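Local coordinates for SusD superfamily protein (PDB 3OTN) that probably binds carbohydrate at the outer membrane as a SusD-family protein, contributing to nutrient uptake, at residues I45-Y50 with V130-D135; E49-K54 with E458-F463. All coordinates share one frame; numbering follows the deposited sequence. Where two conformers were deposited one is given.

Interaction 1: I45-Y50 with V130-D135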
loop_
_atom_site.group_PDB
_atom_site.type_symbol
_atom_site.label_atom_id
_atom_site.label_comp_id
_atom_site.label_asym_id
_atom_site.label_seq_id
_atom_site.Cartn_x
_atom_site.Cartn_y
_atom_site.Cartn_z
ATOM N N ILE A 45 -8.210 -2.473 1.642
ATOM C CA ILE A 45 -7.514 -1.893 0.486
ATOM C C ILE A 45 -8.345 -0.908 -0.313
ATOM O O ILE A 45 -7.789 -0.040 -0.994
ATOM C CB ILE A 45 -6.928 -2.932 -0.506
ATOM C CG1 ILE A 45 -8.017 -3.690 -1.289
ATOM C CG2 ILE A 45 -5.936 -3.872 0.210
ATOM C CD1 ILE A 45 -7.408 -4.647 -2.352
ATOM N N LEU A 46 -9.670 -1.016 -0.210
ATOM C CA LEU A 46 -10.548 -0.150 -0.970
ATOM C C LEU A 46 -10.492 1.303 -0.536
ATOM O O LEU A 46 -10.716 2.176 -1.387
ATOM C CB LEU A 46 -12.001 -0.651 -0.949
ATOM C CG LEU A 46 -12.319 -2.028 -1.500
ATOM C CD1 LEU A 46 -13.752 -2.391 -1.221
ATOM C CD2 LEU A 46 -12.006 -2.168 -3.019
ATOM N N LEU A 47 -10.204 1.566 0.746
ATOM C CA LEU A 47 -10.137 2.942 1.269
ATOM C C LEU A 47 -9.154 3.787 0.482
ATOM O O LEU A 47 -9.413 4.969 0.209
ATOM C CB LEU A 47 -9.720 2.978 2.761
ATOM C CG LEU A 47 -9.715 4.371 3.451
ATOM C CD1 LEU A 47 -11.116 5.013 3.484
ATOM C CD2 LEU A 47 -9.146 4.310 4.883
ATOM N N LEU A 48 -8.026 3.169 0.137
ATOM C CA LEU A 48 -6.928 3.841 -0.548
ATOM C C LEU A 48 -7.051 3.836 -2.064
ATOM O O LEU A 48 -6.223 4.426 -2.733
ATOM C CB LEU A 48 -5.596 3.236 -0.118
ATOM C CG LEU A 48 -5.307 3.159 1.394
ATOM C CD1 LEU A 48 -3.972 2.473 1.625
ATOM C CD2 LEU A 48 -5.331 4.521 2.056
ATOM N N GLU A 49 -8.072 3.177 -2.603
ATOM C CA GLU A 49 -8.353 3.212 -4.040
ATOM C C GLU A 49 -9.583 3.989 -4.417
ATOM O O GLU A 49 -9.706 4.447 -5.566
ATOM C CB GLU A 49 -8.466 1.788 -4.589
ATOM C CG GLU A 49 -7.166 0.939 -4.376
ATOM C CD GLU A 49 -5.940 1.529 -5.059
ATOM O OE1 GLU A 49 -6.059 2.160 -6.142
ATOM O OE2 GLU A 49 -4.831 1.359 -4.523
ATOM N N TYR A 50 -10.515 4.128 -3.489
ATOM C CA TYR A 50 -11.808 4.753 -3.848
ATOM C C TYR A 50 -11.796 6.244 -4.050
ATOM O O TYR A 50 -12.737 6.760 -4.676
ATOM C CB TYR A 50 -12.904 4.339 -2.882
ATOM C CG TYR A 50 -13.529 2.970 -3.102
ATOM C CD1 TYR A 50 -13.323 2.216 -4.263
ATOM C CD2 TYR A 50 -14.432 2.473 -2.166
ATOM C CE1 TYR A 50 -13.997 1.015 -4.453
ATOM C CE2 TYR A 50 -15.075 1.268 -2.344
ATOM C CZ TYR A 50 -14.844 0.538 -3.483
ATOM O OH TYR A 50 -15.540 -0.649 -3.630
ATOM N N VAL A 130 -0.981 8.336 10.154
ATOM C CA VAL A 130 -0.814 9.786 9.932
ATOM C C VAL A 130 -1.177 10.196 8.525
ATOM O O VAL A 130 -1.707 11.292 8.335
ATOM C CB VAL A 130 0.615 10.371 10.301
ATOM C CG1 VAL A 130 0.880 10.277 11.817
ATOM C CG2 VAL A 130 1.717 9.716 9.492
ATOM N N ARG A 131 -0.916 9.333 7.541
ATOM C CA ARG A 131 -1.234 9.643 6.131
ATOM C C ARG A 131 -2.733 9.610 5.842
ATOM O O ARG A 131 -3.214 10.417 5.064
ATOM C CB ARG A 131 -0.505 8.691 5.186
ATOM C CG ARG A 131 0.994 9.009 5.099
ATOM C CD ARG A 131 1.700 8.148 4.094
ATOM N NE ARG A 131 1.675 6.747 4.487
ATOM C CZ ARG A 131 2.052 5.747 3.705
ATOM N NH1 ARG A 131 2.504 5.976 2.472
ATOM N NH2 ARG A 131 1.984 4.510 4.171
ATOM N N ILE A 132 -3.433 8.696 6.506
ATOM C CA ILE A 132 -4.871 8.486 6.338
ATOM C C ILE A 132 -5.676 9.521 7.104
ATOM O O ILE A 132 -6.595 10.109 6.536
ATOM C CB ILE A 132 -5.288 7.026 6.776
ATOM C CG1 ILE A 132 -4.657 6.014 5.824
ATOM C CG2 ILE A 132 -6.841 6.836 6.785
ATOM C CD1 ILE A 132 -4.765 4.521 6.269
ATOM N N PHE A 133 -5.325 9.726 8.385
ATOM C CA PHE A 133 -6.120 10.514 9.318
ATOM C C PHE A 133 -5.516 11.801 9.787
ATOM O O PHE A 133 -6.211 12.572 10.450
ATOM C CB PHE A 133 -6.396 9.671 10.590
ATOM C CG PHE A 133 -7.135 8.384 10.319
ATOM C CD1 PHE A 133 -8.499 8.398 10.047
ATOM C CD2 PHE A 133 -6.485 7.167 10.399
ATOM C CE1 PHE A 133 -9.195 7.229 9.808
ATOM C CE2 PHE A 133 -7.167 5.982 10.167
ATOM C CZ PHE A 133 -8.523 6.006 9.873
ATOM N N GLY A 134 -4.224 12.030 9.530
ATOM C CA GLY A 134 -3.583 13.266 9.947
ATOM C C GLY A 134 -3.137 13.151 11.391
ATOM O O GLY A 134 -2.479 12.185 11.745
ATOM N N ASP A 135 -3.467 14.140 12.214
ATOM C CA ASP A 135 -3.118 14.112 13.630
ATOM C C ASP A 135 -3.751 12.866 14.276
ATOM O O ASP A 135 -4.900 12.591 14.030
ATOM C CB ASP A 135 -3.664 15.361 14.339
ATOM C CG ASP A 135 -2.959 16.659 13.938
ATOM O OD1 ASP A 135 -2.062 16.664 13.084
ATOM O OD2 ASP A 135 -3.343 17.709 14.493
#
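I132, near the end of helix 108-133, meets two consecutive leucines of the loop between strands 42-43 and 55-56, and it uses a different branch for each. Its CG2 methyl lies 3.9 Å from CD2 of L47, while its CG1 methylene comes to 4.1 Å from CD2 of L48. The CB of L47 points toward the helix. With its CG anti to the backbone N (chi1 -176°), the chain extends far enough for one methyl to reach CG2 of I132 at a slant. L48 sets out across the line of approach; only its end turns inward, and its side chain crosses that of I132 at about a right angle. The closer packing continues within the helix segment, where the same CG2 methyl sits 3.4 Å above the ring plane of F133, over the centre of the ring. This one methyl therefore touches an aromatic face and a leucine methyl, which lie on different sides of it. The L48 contact is slightly longer, with W82 of helix 79-100 and F426 of helix 424-431 filling in around it, each touching both L48 and I132. The loose side lies towards partly exposed R131, whose side chain comes no nearer the loop than 6.8 Å, NH2 of R131 to CD1 of L48, and makes cation-pi contacts with F127 and F426. The helix ends just beyond I132, where G134 leaves helical geometry with positive phi while its N still bonds to O of V130 (2.9 Å). On the loop, O of L46 accepts from both E49 N and Y50 N, bonds consistent with the compact turn that carries the leucine pair. No hydrogen bond joins the segments, so their association rests on buried hydrocarbon contact, which has little directional demand of its own.

Interaction 2: E49-K54 with E458-F463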
loop_
_atom_site.group_PDB
_atom_site.type_symbol
_atom_site.label_atom_id
_atom_site.label_comp_id
_atom_site.label_asym_id
_atom_site.label_seq_id
_atom_site.Cartn_x
_atom_site.Cartn_y
_atom_site.Cartn_z
ATOM N N GLU A 49 -8.072 3.177 -2.603
ATOM C CA GLU A 49 -8.353 3.212 -4.040
ATOM C C GLU A 49 -9.583 3.989 -4.417
ATOM O O GLU A 49 -9.706 4.447 -5.566
ATOM C CB GLU A 49 -8.466 1.788 -4.589
ATOM C CG GLU A 49 -7.166 0.939 -4.376
ATOM C CD GLU A 49 -5.940 1.529 -5.059
ATOM O OE1 GLU A 49 -6.059 2.160 -6.142
ATOM O OE2 GLU A 49 -4.831 1.359 -4.523
ATOM N N TYR A 50 -10.515 4.128 -3.489
ATOM C CA TYR A 50 -11.808 4.753 -3.848
ATOM C C TYR A 50 -11.796 6.244 -4.050
ATOM O O TYR A 50 -12.737 6.760 -4.676
ATOM C CB TYR A 50 -12.904 4.339 -2.882
ATOM C CG TYR A 50 -13.529 2.970 -3.102
ATOM C CD1 TYR A 50 -13.323 2.216 -4.263
ATOM C CD2 TYR A 50 -14.432 2.473 -2.166
ATOM C CE1 TYR A 50 -13.997 1.015 -4.453
ATOM C CE2 TYR A 50 -15.075 1.268 -2.344
ATOM C CZ TYR A 50 -14.844 0.538 -3.483
ATOM O OH TYR A 50 -15.540 -0.649 -3.630
HETATM N N MSE A 51 -10.748 6.958 -3.628
HETATM C CA MSE A 51 -10.721 8.393 -3.838
HETATM C C MSE A 51 -9.801 8.846 -4.959
HETATM O O MSE A 51 -9.803 10.027 -5.273
HETATM C CB MSE A 51 -10.378 9.161 -2.568
HETATM C CG MSE A 51 -11.428 9.040 -1.470
HETATM SE SE MSE A 51 -13.136 9.831 -1.961
HETATM C CE MSE A 51 -12.722 11.382 -2.913
ATOM N N THR A 52 -9.082 7.929 -5.608
ATOM C CA THR A 52 -8.199 8.309 -6.690
ATOM C C THR A 52 -8.939 8.816 -7.909
ATOM O O THR A 52 -8.348 9.531 -8.708
ATOM C CB THR A 52 -7.287 7.161 -7.198
ATOM O OG1 THR A 52 -8.089 6.161 -7.830
ATOM C CG2 THR A 52 -6.470 6.536 -6.071
ATOM N N GLY A 53 -10.204 8.422 -8.073
ATOM C CA GLY A 53 -10.936 8.666 -9.304
ATOM C C GLY A 53 -10.603 7.728 -10.462
ATOM O O GLY A 53 -11.104 7.916 -11.586
ATOM N N LYS A 54 -9.791 6.700 -10.190
ATOM C CA LYS A 54 -9.372 5.716 -11.186
ATOM C C LYS A 54 -9.986 4.324 -10.969
ATOM O O LYS A 54 -9.637 3.377 -11.684
ATOM C CB LYS A 54 -7.855 5.526 -11.167
ATOM C CG LYS A 54 -7.006 6.758 -11.086
ATOM C CD LYS A 54 -7.120 7.653 -12.237
ATOM C CE LYS A 54 -5.990 8.692 -12.216
ATOM N NZ LYS A 54 -6.462 9.926 -12.914
ATOM N N GLU A 458 -10.084 20.961 0.349
ATOM C CA GLU A 458 -9.194 20.669 1.477
ATOM C C GLU A 458 -9.680 19.457 2.317
ATOM O O GLU A 458 -8.872 18.679 2.859
ATOM C CB GLU A 458 -9.033 21.923 2.361
ATOM C CG GLU A 458 -8.301 23.122 1.707
ATOM C CD GLU A 458 -9.176 24.061 0.834
ATOM O OE1 GLU A 458 -10.375 23.784 0.543
ATOM O OE2 GLU A 458 -8.619 25.091 0.421
ATOM N N THR A 459 -10.997 19.298 2.425
ATOM C CA THR A 459 -11.606 18.178 3.166
ATOM C C THR A 459 -11.102 16.798 2.745
ATOM O O THR A 459 -10.787 15.958 3.604
ATOM C CB THR A 459 -13.139 18.230 3.036
ATOM O OG1 THR A 459 -13.585 19.503 3.502
ATOM C CG2 THR A 459 -13.829 17.120 3.822
ATOM N N GLN A 460 -10.975 16.597 1.430
ATOM C CA GLN A 460 -10.626 15.289 0.863
ATOM C C GLN A 460 -9.147 14.918 1.072
ATOM O O GLN A 460 -8.780 13.772 0.840
ATOM C CB GLN A 460 -10.976 15.213 -0.618
ATOM C CG GLN A 460 -12.469 15.040 -0.932
ATOM C CD GLN A 460 -13.312 16.267 -0.635
ATOM O OE1 GLN A 460 -12.918 17.409 -0.922
ATOM N NE2 GLN A 460 -14.495 16.036 -0.072
ATOM N N LEU A 461 -8.321 15.872 1.525
ATOM C CA LEU A 461 -6.919 15.575 1.882
ATOM C C LEU A 461 -6.744 14.545 3.023
ATOM O O LEU A 461 -5.673 13.933 3.144
ATOM C CB LEU A 461 -6.183 16.864 2.270
ATOM C CG LEU A 461 -5.955 17.904 1.157
ATOM C CD1 LEU A 461 -5.454 19.220 1.760
ATOM C CD2 LEU A 461 -5.019 17.380 0.093
ATOM N N LEU A 462 -7.769 14.385 3.863
ATOM C CA LEU A 462 -7.747 13.404 4.946
ATOM C C LEU A 462 -9.075 12.667 5.014
ATOM O O LEU A 462 -10.080 13.143 4.492
ATOM C CB LEU A 462 -7.491 14.103 6.289
ATOM C CG LEU A 462 -6.118 14.749 6.466
ATOM C CD1 LEU A 462 -6.065 15.593 7.744
ATOM C CD2 LEU A 462 -4.996 13.713 6.455
ATOM N N PHE A 463 -9.054 11.497 5.645
ATOM C CA PHE A 463 -10.255 10.749 5.954
ATOM C C PHE A 463 -10.698 11.101 7.358
ATOM O O PHE A 463 -9.889 11.543 8.172
ATOM C CB PHE A 463 -10.049 9.230 5.798
ATOM C CG PHE A 463 -9.995 8.792 4.363
ATOM C CD1 PHE A 463 -11.144 8.839 3.565
ATOM C CD2 PHE A 463 -8.828 8.348 3.801
ATOM C CE1 PHE A 463 -11.103 8.470 2.248
ATOM C CE2 PHE A 463 -8.798 7.963 2.455
ATOM C CZ PHE A 463 -9.914 8.013 1.706
#
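M51, present as selenomethionine, points from its loop toward F463 and Q460 and makes the contact with different parts of one bent chain. Its CB leads toward the second segment, and chi1 of -65° sets CG anti to the carbonyl carbon. There CG meets the phenylalanine ring obliquely, 3.7 Å from CZ and 3.8 Å from CE1 of F463. The chain then bends at chi2 (-65°) and again at chi3, so that SE carries the tip away from the ring and the terminal CE arrives 4.2 Å from CG of Q460. F67 of helix 64-68 and W425 of helix 424-431 also pack on this chain, and F67 also touches F463. Q460 offers only its aliphatic part to M51; its OE1 is bonded to the backbone N of T457, and its side chain is about 4 Å from a bound 1,2-ethanediol, probably from the crystallisation liquor. Q460 belongs to the short 3-10 segment 459-461, around which N of L461 bonds to O of E458 at 3.2 Å. Past M51, OG1 of T52 accepts from N of K54 at 3.0 Å with an N-H...O angle of 155°, bridging G53, which has positive phi. This is an ST turn, here within a buried irregular loop of the SusD-type fold that packs against the chain's C-terminal region.

The two contacts lie side by side in the interior, their centres about 8 Å apart, and both start from the loop between strands 42-43 and 55-56, sharing E49 and Y50. Along the chain this loop comes first, the end of helix 108-133 second and residues 458-463 last, some 400 residues after the loop. The two partner segments also meet directly: N of F463 lies 3.0 Å from O of I132, a probable hydrogen bond, and N479 bonds to the carbonyls of both F133 and F463. Interactions 1 and 2 thus join the N-terminal loop and helix to the C-terminal part of this SusD-family protein.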